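Local coordinates for MMS19 nucleotide excision repair protein homolog (Mus musculus, PDB 6TBL) that probably serves as a key component of the cytosolic iron-sulfur assembly complex, which inserts clusters into proteins of DNA metabolism, and is represented here by its C-terminal HEAT repeats, at residues L35-P40 with L76-T81; T52-L57 with Q71-L76; R93-P98 with S112-W117. One frame throughout, in Å; residues are numbered along the deposited sequence.

Interaction 1: L35-P40 with L76-T81; sequences LLLEAP and LTRLPT. With K (potassium ion), chain G.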
loop_
_atom_site.group_PDB
_atom_site.type_symbol
_atom_site.label_atom_id
_atom_site.label_comp_id
_atom_site.label_asym_id
_atom_site.label_seq_id
_atom_site.Cartn_x
_atom_site.Cartn_y
_atom_site.Cartn_z
ATOM N N LEU A 35 -18.465 7.699 -33.854
ATOM C CA LEU A 35 -17.704 8.922 -34.091
ATOM C C LEU A 35 -16.378 8.894 -33.341
ATOM O O LEU A 35 -15.354 9.355 -33.858
ATOM C CB LEU A 35 -18.530 10.143 -33.685
ATOM C CG LEU A 35 -19.866 10.326 -34.407
ATOM C CD1 LEU A 35 -20.598 11.547 -33.878
ATOM C CD2 LEU A 35 -19.663 10.428 -35.909
ATOM N N LEU A 36 -16.376 8.353 -32.120
ATOM C CA LEU A 36 -15.127 8.228 -31.377
ATOM C C LEU A 36 -14.165 7.269 -32.060
ATOM O O LEU A 36 -12.947 7.457 -31.991
ATOM C CB LEU A 36 -15.405 7.761 -29.949
ATOM C CG LEU A 36 -16.238 8.700 -29.076
ATOM C CD1 LEU A 36 -16.592 8.048 -27.748
ATOM C CD2 LEU A 36 -15.501 10.013 -28.855
ATOM N N LEU A 37 -14.688 6.246 -32.731
ATOM C CA LEU A 37 -13.825 5.241 -33.337
ATOM C C LEU A 37 -13.331 5.654 -34.718
ATOM O O LEU A 37 -12.191 5.338 -35.080
ATOM C CB LEU A 37 -14.564 3.906 -33.426
ATOM C CG LEU A 37 -15.040 3.314 -32.098
ATOM C CD1 LEU A 37 -15.824 2.034 -32.341
ATOM C CD2 LEU A 37 -13.862 3.058 -31.176
ATOM N N GLU A 38 -14.158 6.356 -35.498
ATOM C CA GLU A 38 -13.830 6.663 -36.883
ATOM C C GLU A 38 -13.393 8.101 -37.117
ATOM O O GLU A 38 -12.718 8.363 -38.117
ATOM C CB GLU A 38 -15.027 6.359 -37.793
ATOM C CG GLU A 38 -15.614 4.973 -37.595
ATOM C CD GLU A 38 -14.624 3.864 -37.896
ATOM O OE1 GLU A 38 -13.668 4.099 -38.665
ATOM O OE2 GLU A 38 -14.803 2.752 -37.358
ATOM N N ALA A 39 -13.755 9.031 -36.239
ATOM C CA ALA A 39 -13.361 10.435 -36.371
ATOM C C ALA A 39 -12.700 10.918 -35.085
ATOM O O ALA A 39 -13.173 11.859 -34.441
ATOM C CB ALA A 39 -14.567 11.302 -36.727
ATOM N N PRO A 40 -11.577 10.308 -34.692
ATOM C CA PRO A 40 -11.003 10.646 -33.383
ATOM C C PRO A 40 -10.382 12.029 -33.329
ATOM O O PRO A 40 -10.389 12.653 -32.261
ATOM C CB PRO A 40 -9.956 9.544 -33.169
ATOM C CG PRO A 40 -9.521 9.192 -34.543
ATOM C CD PRO A 40 -10.737 9.342 -35.426
ATOM N N LEU A 76 -13.416 6.020 -26.150
ATOM C CA LEU A 76 -12.622 7.234 -25.997
ATOM C C LEU A 76 -11.131 6.959 -26.140
ATOM O O LEU A 76 -10.379 7.836 -26.576
ATOM C CB LEU A 76 -12.903 7.882 -24.641
ATOM C CG LEU A 76 -14.022 8.917 -24.567
ATOM C CD1 LEU A 76 -14.134 9.460 -23.153
ATOM C CD2 LEU A 76 -13.757 10.041 -25.547
ATOM N N THR A 77 -10.685 5.753 -25.785
ATOM C CA THR A 77 -9.264 5.432 -25.845
ATOM C C THR A 77 -8.717 5.402 -27.268
ATOM O O THR A 77 -7.500 5.256 -27.434
ATOM C CB THR A 77 -8.999 4.093 -25.155
ATOM O OG1 THR A 77 -9.666 3.045 -25.868
ATOM C CG2 THR A 77 -9.516 4.124 -23.723
ATOM N N ARG A 78 -9.569 5.539 -28.288
ATOM C CA ARG A 78 -9.092 5.633 -29.663
ATOM C C ARG A 78 -8.602 7.032 -30.013
ATOM O O ARG A 78 -7.883 7.194 -31.005
ATOM C CB ARG A 78 -10.196 5.208 -30.637
ATOM C CG ARG A 78 -9.717 5.002 -32.067
ATOM C CD ARG A 78 -10.473 3.877 -32.745
ATOM N NE ARG A 78 -10.303 2.609 -32.040
ATOM C CZ ARG A 78 -10.769 1.445 -32.478
ATOM N NH1 ARG A 78 -11.433 1.388 -33.624
ATOM N NH2 ARG A 78 -10.572 0.340 -31.773
ATOM N N LEU A 79 -8.965 8.040 -29.217
ATOM C CA LEU A 79 -8.460 9.385 -29.431
ATOM C C LEU A 79 -6.946 9.411 -29.221
ATOM O O LEU A 79 -6.376 8.486 -28.633
ATOM C CB LEU A 79 -9.149 10.368 -28.481
ATOM C CG LEU A 79 -10.680 10.364 -28.453
ATOM C CD1 LEU A 79 -11.204 11.532 -27.640
ATOM C CD2 LEU A 79 -11.267 10.381 -29.851
ATOM N N PRO A 80 -6.271 10.448 -29.719
ATOM C CA PRO A 80 -4.822 10.556 -29.499
ATOM C C PRO A 80 -4.464 10.479 -28.022
ATOM O O PRO A 80 -5.066 11.149 -27.179
ATOM C CB PRO A 80 -4.482 11.925 -30.096
ATOM C CG PRO A 80 -5.495 12.116 -31.166
ATOM C CD PRO A 80 -6.761 11.475 -30.657
ATOM N N THR A 81 -3.464 9.649 -27.713
ATOM C CA THR A 81 -3.110 9.389 -26.323
ATOM C C THR A 81 -2.628 10.650 -25.614
ATOM O O THR A 81 -2.867 10.814 -24.412
ATOM C CB THR A 81 -2.042 8.296 -26.261
ATOM O OG1 THR A 81 -2.491 7.149 -26.996
ATOM C CG2 THR A 81 -1.764 7.885 -24.821
HETATM K K K G . -4.828 5.928 -28.084
#
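Leu36, near the C-terminal end of helix 22-38, meets Leu76 through their methyl groups, with Leu36 CD2 lying 3.7 Å from Leu76 CD2, their branches meeting at a slant. This is the tightly packed part of the contact. Leu50 of helix 47-57 adds to the packing round Leu36, and Leu79 brings its CD2 to the same side chain more distantly. CG of Leu79 sits beside its own backbone N (chi1 -52°), a setting that carries CD2 over Pro40, 3.7 Å from Pro40 CB and 3.4 Å from Pro40 O.

The solvent side is looser: exposed Arg78 lies along Leu37. Arg78 CD rests against Leu37 O, 3.2 Å away, a van der Waals contact of a methylene with a carbonyl oxygen. Beyond CD the bent chain turns the guanidinium so that one face receives Leu37 CD2, 3.5 Å above the plane and toward its rim. Glu38 OE2 is 5.2 Å from Arg78 NH1, too far for a salt bridge, although the opposite charges may still attract weakly.

The chain from Leu76 onward, a type I turn to Leu79 and the residues following it, also supplies three ligands to a potassium ion, Thr77 O at 2.8 Å among them. Residues 76-81 belong to HEAT repeat 3, and the contact links them to repeat 2. With no hydrogen bond between them, the two segments appear to be held mainly by apolar packing and by the Arg78 chain lying on Leu37, while Thr77 O and Leu79 O, with the Thr81 hydroxyl, turn to the potassium ion and Leu76 O closes the turn.

Interaction 2: T52-L57 with Q71-L76; sequences TKFLNL and QCMHAL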
loop_
_atom_site.group_PDB
_atom_site.type_symbol
_atom_site.label_atom_id
_atom_site.label_comp_id
_atom_site.label_asym_id
_atom_site.label_seq_id
_atom_site.Cartn_x
_atom_site.Cartn_y
_atom_site.Cartn_z
ATOM N N THR A 52 -16.673 13.913 -18.972
ATOM C CA THR A 52 -17.566 14.285 -17.879
ATOM C C THR A 52 -18.923 13.605 -18.015
ATOM O O THR A 52 -19.388 12.930 -17.088
ATOM C CB THR A 52 -17.731 15.804 -17.834
ATOM O OG1 THR A 52 -16.443 16.428 -17.878
ATOM C CG2 THR A 52 -18.445 16.225 -16.561
ATOM N N LYS A 53 -19.566 13.761 -19.175
ATOM C CA LYS A 53 -20.934 13.277 -19.336
ATOM C C LYS A 53 -20.995 11.756 -19.394
ATOM O O LYS A 53 -21.940 11.152 -18.872
ATOM C CB LYS A 53 -21.563 13.890 -20.585
ATOM C CG LYS A 53 -21.920 15.352 -20.422
ATOM C CD LYS A 53 -22.796 15.550 -19.195
ATOM C CE LYS A 53 -23.021 17.021 -18.903
ATOM N NZ LYS A 53 -23.801 17.207 -17.652
ATOM N N PHE A 54 -20.007 11.120 -20.027
ATOM C CA PHE A 54 -19.987 9.660 -20.066
ATOM C C PHE A 54 -19.912 9.074 -18.663
ATOM O O PHE A 54 -20.598 8.093 -18.354
ATOM C CB PHE A 54 -18.814 9.165 -20.914
ATOM C CG PHE A 54 -18.984 9.391 -22.391
ATOM C CD1 PHE A 54 -20.210 9.763 -22.918
ATOM C CD2 PHE A 54 -17.914 9.220 -23.254
ATOM C CE1 PHE A 54 -20.360 9.969 -24.277
ATOM C CE2 PHE A 54 -18.058 9.426 -24.613
ATOM C CZ PHE A 54 -19.283 9.798 -25.126
ATOM N N LEU A 55 -19.089 9.670 -17.794
ATOM C CA LEU A 55 -18.978 9.174 -16.427
ATOM C C LEU A 55 -20.287 9.344 -15.666
ATOM O O LEU A 55 -20.693 8.449 -14.914
ATOM C CB LEU A 55 -17.834 9.882 -15.702
ATOM C CG LEU A 55 -16.421 9.565 -16.191
ATOM C CD1 LEU A 55 -15.396 10.433 -15.480
ATOM C CD2 LEU A 55 -16.108 8.087 -15.997
ATOM N N ASN A 56 -20.962 10.481 -15.846
ATOM C CA ASN A 56 -22.252 10.678 -15.193
ATOM C C ASN A 56 -23.266 9.642 -15.656
ATOM O O ASN A 56 -24.009 9.082 -14.841
ATOM C CB ASN A 56 -22.771 12.089 -15.463
ATOM C CG ASN A 56 -21.933 13.154 -14.794
ATOM O OD1 ASN A 56 -22.114 13.451 -13.613
ATOM N ND2 ASN A 56 -21.005 13.734 -15.544
ATOM N N LEU A 57 -23.303 9.364 -16.960
ATOM C CA LEU A 57 -24.258 8.401 -17.490
ATOM C C LEU A 57 -23.937 6.974 -17.072
ATOM O O LEU A 57 -24.827 6.118 -17.104
ATOM C CB LEU A 57 -24.312 8.505 -19.013
ATOM C CG LEU A 57 -24.844 9.830 -19.558
ATOM C CD1 LEU A 57 -24.699 9.874 -21.066
ATOM C CD2 LEU A 57 -26.295 10.031 -19.146
ATOM N N GLN A 71 -19.253 1.771 -22.792
ATOM C CA GLN A 71 -18.727 1.443 -24.114
ATOM C C GLN A 71 -18.150 2.671 -24.804
ATOM O O GLN A 71 -17.195 2.552 -25.580
ATOM C CB GLN A 71 -19.820 0.811 -24.974
ATOM C CG GLN A 71 -20.304 -0.536 -24.467
ATOM C CD GLN A 71 -21.399 -1.127 -25.332
ATOM O OE1 GLN A 71 -21.818 -0.531 -26.323
ATOM N NE2 GLN A 71 -21.869 -2.310 -24.959
ATOM N N CYS A 72 -18.712 3.851 -24.540
ATOM C CA CYS A 72 -18.118 5.079 -25.056
ATOM C C CYS A 72 -16.828 5.416 -24.320
ATOM O O CYS A 72 -15.876 5.925 -24.926
ATOM C CB CYS A 72 -19.118 6.227 -24.948
ATOM S SG CYS A 72 -20.392 6.211 -26.224
ATOM N N MET A 73 -16.783 5.153 -23.011
ATOM C CA MET A 73 -15.545 5.331 -22.260
ATOM C C MET A 73 -14.440 4.450 -22.823
ATOM O O MET A 73 -13.274 4.856 -22.873
ATOM C CB MET A 73 -15.775 5.017 -20.784
ATOM C CG MET A 73 -16.610 6.047 -20.060
ATOM S SD MET A 73 -15.812 7.661 -20.083
ATOM C CE MET A 73 -14.267 7.285 -19.261
ATOM N N HIS A 74 -14.792 3.236 -23.249
ATOM C CA HIS A 74 -13.831 2.387 -23.940
ATOM C C HIS A 74 -13.453 2.984 -25.290
ATOM O O HIS A 74 -12.270 3.028 -25.647
ATOM C CB HIS A 74 -14.414 0.985 -24.110
ATOM C CG HIS A 74 -13.477 0.006 -24.744
ATOM N ND1 HIS A 74 -13.322 -0.100 -26.110
ATOM C CD2 HIS A 74 -12.654 -0.922 -24.200
ATOM C CE1 HIS A 74 -12.439 -1.046 -26.379
ATOM N NE2 HIS A 74 -12.019 -1.561 -25.237
ATOM N N ALA A 75 -14.444 3.466 -26.046
ATOM C CA ALA A 75 -14.179 4.029 -27.362
ATOM C C ALA A 75 -13.380 5.323 -27.289
ATOM O O ALA A 75 -12.731 5.689 -28.274
ATOM C CB ALA A 75 -15.494 4.267 -28.108
ATOM N N LEU A 76 -13.416 6.020 -26.150
ATOM C CA LEU A 76 -12.622 7.234 -25.997
ATOM C C LEU A 76 -11.131 6.959 -26.140
ATOM O O LEU A 76 -10.379 7.836 -26.576
ATOM C CB LEU A 76 -12.903 7.882 -24.641
ATOM C CG LEU A 76 -14.022 8.917 -24.567
ATOM C CD1 LEU A 76 -14.134 9.460 -23.153
ATOM C CD2 LEU A 76 -13.757 10.041 -25.547
#
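The Phe54 ring projects from helix 47-57 into the surface of helix 63-76, where Cys72, Met73 and Leu76 shape the hollow that receives it. Cys72 supplies the floor: its CB stands 3.6 Å from the ring centroid and only 19° off the ring normal, a CH-pi contact over the face, displaced toward the rim on the CE2 side. The thiol follows obliquely, with Cys72 SG 4.4 Å from the centroid, so the carbon rather than the sulfur bears on the face. The walls lie at the ring's edge. Met73 SD approaches near the ring plane in an edge-on Met-aromatic contact and also touches Phe54 CB at 3.5 Å. Leu76 CD1 meets Phe54 CD2 at 3.8 Å, its side chain slanting across that of the phenylalanine.

The two short helical segments run nearly antiparallel, at 149° between their directions and 9.7 Å between axes at closest approach. Both belong to HEAT repeat 3, and this is the hairpin pairing of helices expected within such a repeat. The buried ring faces more than its partner helix: Leu29 of helix 22-38 touches it from the preceding repeat, as does Leu17 from a loop.

A second, smaller fit lies beside the first. The bends of Met73 at chi2 and chi3, both near -60°, present SD to Phe54 and turn the methyl to the end of Leu55, Met73 CE lying 3.8 Å from Leu55 CD2. There the two side chains cross at about a right angle. Each of these two residues also packs outward against helix 81-94, Met73 touching Val91 and Leu55 touching Ala94.

Interaction 3: R93-P98 with S112-W117; sequences RALAKP and SARGEW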
loop_
_atom_site.group_PDB
_atom_site.type_symbol
_atom_site.label_atom_id
_atom_site.label_comp_id
_atom_site.label_asym_id
_atom_site.label_seq_id
_atom_site.Cartn_x
_atom_site.Cartn_y
_atom_site.Cartn_z
ATOM N N ARG A 93 -9.906 6.217 -11.434
ATOM C CA ARG A 93 -10.597 6.330 -10.155
ATOM C C ARG A 93 -12.109 6.282 -10.342
ATOM O O ARG A 93 -12.812 5.591 -9.595
ATOM C CB ARG A 93 -10.176 7.619 -9.446
ATOM C CG ARG A 93 -8.669 7.775 -9.300
ATOM C CD ARG A 93 -8.283 9.181 -8.871
ATOM N NE ARG A 93 -8.742 9.486 -7.521
ATOM C CZ ARG A 93 -8.370 10.560 -6.833
ATOM N NH1 ARG A 93 -8.838 10.758 -5.608
ATOM N NH2 ARG A 93 -7.526 11.433 -7.366
ATOM N N ALA A 94 -12.627 6.995 -11.348
ATOM C CA ALA A 94 -14.071 7.024 -11.568
ATOM C C ALA A 94 -14.600 5.666 -12.012
ATOM O O ALA A 94 -15.665 5.233 -11.559
ATOM C CB ALA A 94 -14.425 8.097 -12.596
ATOM N N LEU A 95 -13.876 4.978 -12.898
ATOM C CA LEU A 95 -14.338 3.685 -13.391
ATOM C C LEU A 95 -14.249 2.585 -12.341
ATOM O O LEU A 95 -14.725 1.474 -12.596
ATOM C CB LEU A 95 -13.552 3.281 -14.642
ATOM C CG LEU A 95 -13.837 4.128 -15.886
ATOM C CD1 LEU A 95 -13.078 3.611 -17.094
ATOM C CD2 LEU A 95 -15.327 4.171 -16.167
ATOM N N ALA A 96 -13.663 2.860 -11.175
ATOM C CA ALA A 96 -13.654 1.861 -10.112
ATOM C C ALA A 96 -15.052 1.620 -9.560
ATOM O O ALA A 96 -15.359 0.510 -9.111
ATOM C CB ALA A 96 -12.705 2.291 -8.994
ATOM N N LYS A 97 -15.914 2.642 -9.584
ATOM C CA LYS A 97 -17.271 2.459 -9.074
ATOM C C LYS A 97 -18.089 1.514 -9.946
ATOM O O LYS A 97 -18.707 0.586 -9.395
ATOM C CB LYS A 97 -17.950 3.821 -8.901
ATOM C CG LYS A 97 -19.423 3.746 -8.531
ATOM C CD LYS A 97 -20.057 5.131 -8.527
ATOM C CE LYS A 97 -21.532 5.064 -8.174
ATOM N NZ LYS A 97 -22.163 6.411 -8.182
ATOM N N PRO A 98 -18.143 1.668 -11.277
ATOM C CA PRO A 98 -18.880 0.685 -12.091
ATOM C C PRO A 98 -18.309 -0.720 -12.025
ATOM O O PRO A 98 -18.999 -1.667 -12.424
ATOM C CB PRO A 98 -18.782 1.258 -13.512
ATOM C CG PRO A 98 -18.552 2.700 -13.322
ATOM C CD PRO A 98 -17.689 2.802 -12.102
ATOM N N SER A 112 -13.728 -3.720 -19.152
ATOM C CA SER A 112 -13.177 -3.495 -20.483
ATOM C C SER A 112 -12.737 -2.047 -20.668
ATOM O O SER A 112 -11.662 -1.783 -21.221
ATOM C CB SER A 112 -14.208 -3.885 -21.542
ATOM O OG SER A 112 -13.716 -3.649 -22.849
ATOM N N ALA A 113 -13.552 -1.095 -20.209
ATOM C CA ALA A 113 -13.208 0.313 -20.384
ATOM C C ALA A 113 -12.014 0.700 -19.519
ATOM O O ALA A 113 -11.072 1.344 -19.997
ATOM C CB ALA A 113 -14.415 1.194 -20.061
ATOM N N ARG A 114 -12.036 0.311 -18.242
ATOM C CA ARG A 114 -10.952 0.678 -17.338
ATOM C C ARG A 114 -9.638 0.030 -17.756
ATOM O O ARG A 114 -8.570 0.640 -17.621
ATOM C CB ARG A 114 -11.320 0.289 -15.905
ATOM C CG ARG A 114 -10.422 0.864 -14.819
ATOM C CD ARG A 114 -11.066 0.623 -13.464
ATOM N NE ARG A 114 -10.435 1.363 -12.376
ATOM C CZ ARG A 114 -9.712 0.804 -11.412
ATOM N NH1 ARG A 114 -9.521 -0.508 -11.399
ATOM N NH2 ARG A 114 -9.182 1.557 -10.459
ATOM N N GLY A 115 -9.697 -1.202 -18.272
ATOM C CA GLY A 115 -8.482 -1.881 -18.689
ATOM C C GLY A 115 -7.759 -1.173 -19.816
ATOM O O GLY A 115 -6.527 -1.183 -19.873
ATOM N N GLU A 116 -8.508 -0.543 -20.723
ATOM C CA GLU A 116 -7.886 0.200 -21.810
ATOM C C GLU A 116 -7.339 1.542 -21.346
ATOM O O GLU A 116 -6.410 2.071 -21.967
ATOM C CB GLU A 116 -8.882 0.400 -22.952
ATOM C CG GLU A 116 -9.185 -0.878 -23.704
ATOM C CD GLU A 116 -7.956 -1.461 -24.374
ATOM O OE1 GLU A 116 -7.169 -0.682 -24.951
ATOM O OE2 GLU A 116 -7.771 -2.695 -24.313
ATOM N N TRP A 117 -7.896 2.107 -20.274
ATOM C CA TRP A 117 -7.354 3.343 -19.727
ATOM C C TRP A 117 -6.085 3.115 -18.920
ATOM O O TRP A 117 -5.328 4.067 -18.700
ATOM C CB TRP A 117 -8.407 4.049 -18.871
ATOM C CG TRP A 117 -9.400 4.818 -19.689
ATOM C CD1 TRP A 117 -10.501 4.319 -20.323
ATOM C CD2 TRP A 117 -9.378 6.224 -19.973
ATOM N NE1 TRP A 117 -11.168 5.326 -20.976
ATOM C CE2 TRP A 117 -10.500 6.505 -20.776
ATOM C CE3 TRP A 117 -8.522 7.271 -19.616
ATOM C CZ2 TRP A 117 -10.788 7.789 -21.232
ATOM C CZ3 TRP A 117 -8.809 8.546 -20.072
ATOM C CH2 TRP A 117 -9.932 8.794 -20.871
#
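Leu95 and Arg114 mark the closest backbone approach, with their CA atoms 6.0 Å apart, where a type I turn from Ala94 to Lys97, at the C-terminal part of helix 81-94, faces helix 104-118 within HEAT repeat 4. Leu95 pushes CD1 onto that helix, 3.6 Å from Arg114 CA and 4.1 Å from Ala113 CB, while Trp117 CD1 borders the same methyl at 4.2 Å.

Arg114 then runs back across the turn. Its CG lies opposite the backbone N (chi1 -168°) and the chain stays extended to NE, so its methylenes pass along Leu95, with Arg114 CD 3.8 Å from Leu95 CB. At the far end Ala96 CB sits over one face of the guanidinium, 3.9 Å from Arg114 NH2. NE bonds to Ile92 O, NH2 likewise to a residue flanking the segments, and NH1 to a backbone atom in the chain of another protein. Replacement of Arg114 by a leucine would probably deprive all these partners of their N-H donors and uncover the Ala96 methyl.

The chemistry is therefore divided: contact between the segments is apolar, whereas the buried arginine's polar end is satisfied by groups beyond them, one across a protein interface.

In the fold
From the N terminus, interaction 1 starts at the end of helix 22-38 and closes a long loop when the chain reaches 76-81, binding HEAT repeat 2 to the end of repeat 3. Interaction 2 is nested inside that loop, pairing helices 47-57 and 63-76; the two share Leu76, and Leu36 CD1 lies 3.7 Å from Phe54 CE2. Interaction 3 follows in series and closes the hairpin of helices 81-94 and 104-118 in repeat 4. It joins interaction 2 through a probable hydrogen bond from Trp117 NE1 to Met73 O (2.9 Å), while Thr77 of interaction 1 packs on Trp117. The centres of interactions 1 and 3 are about 17 Å apart.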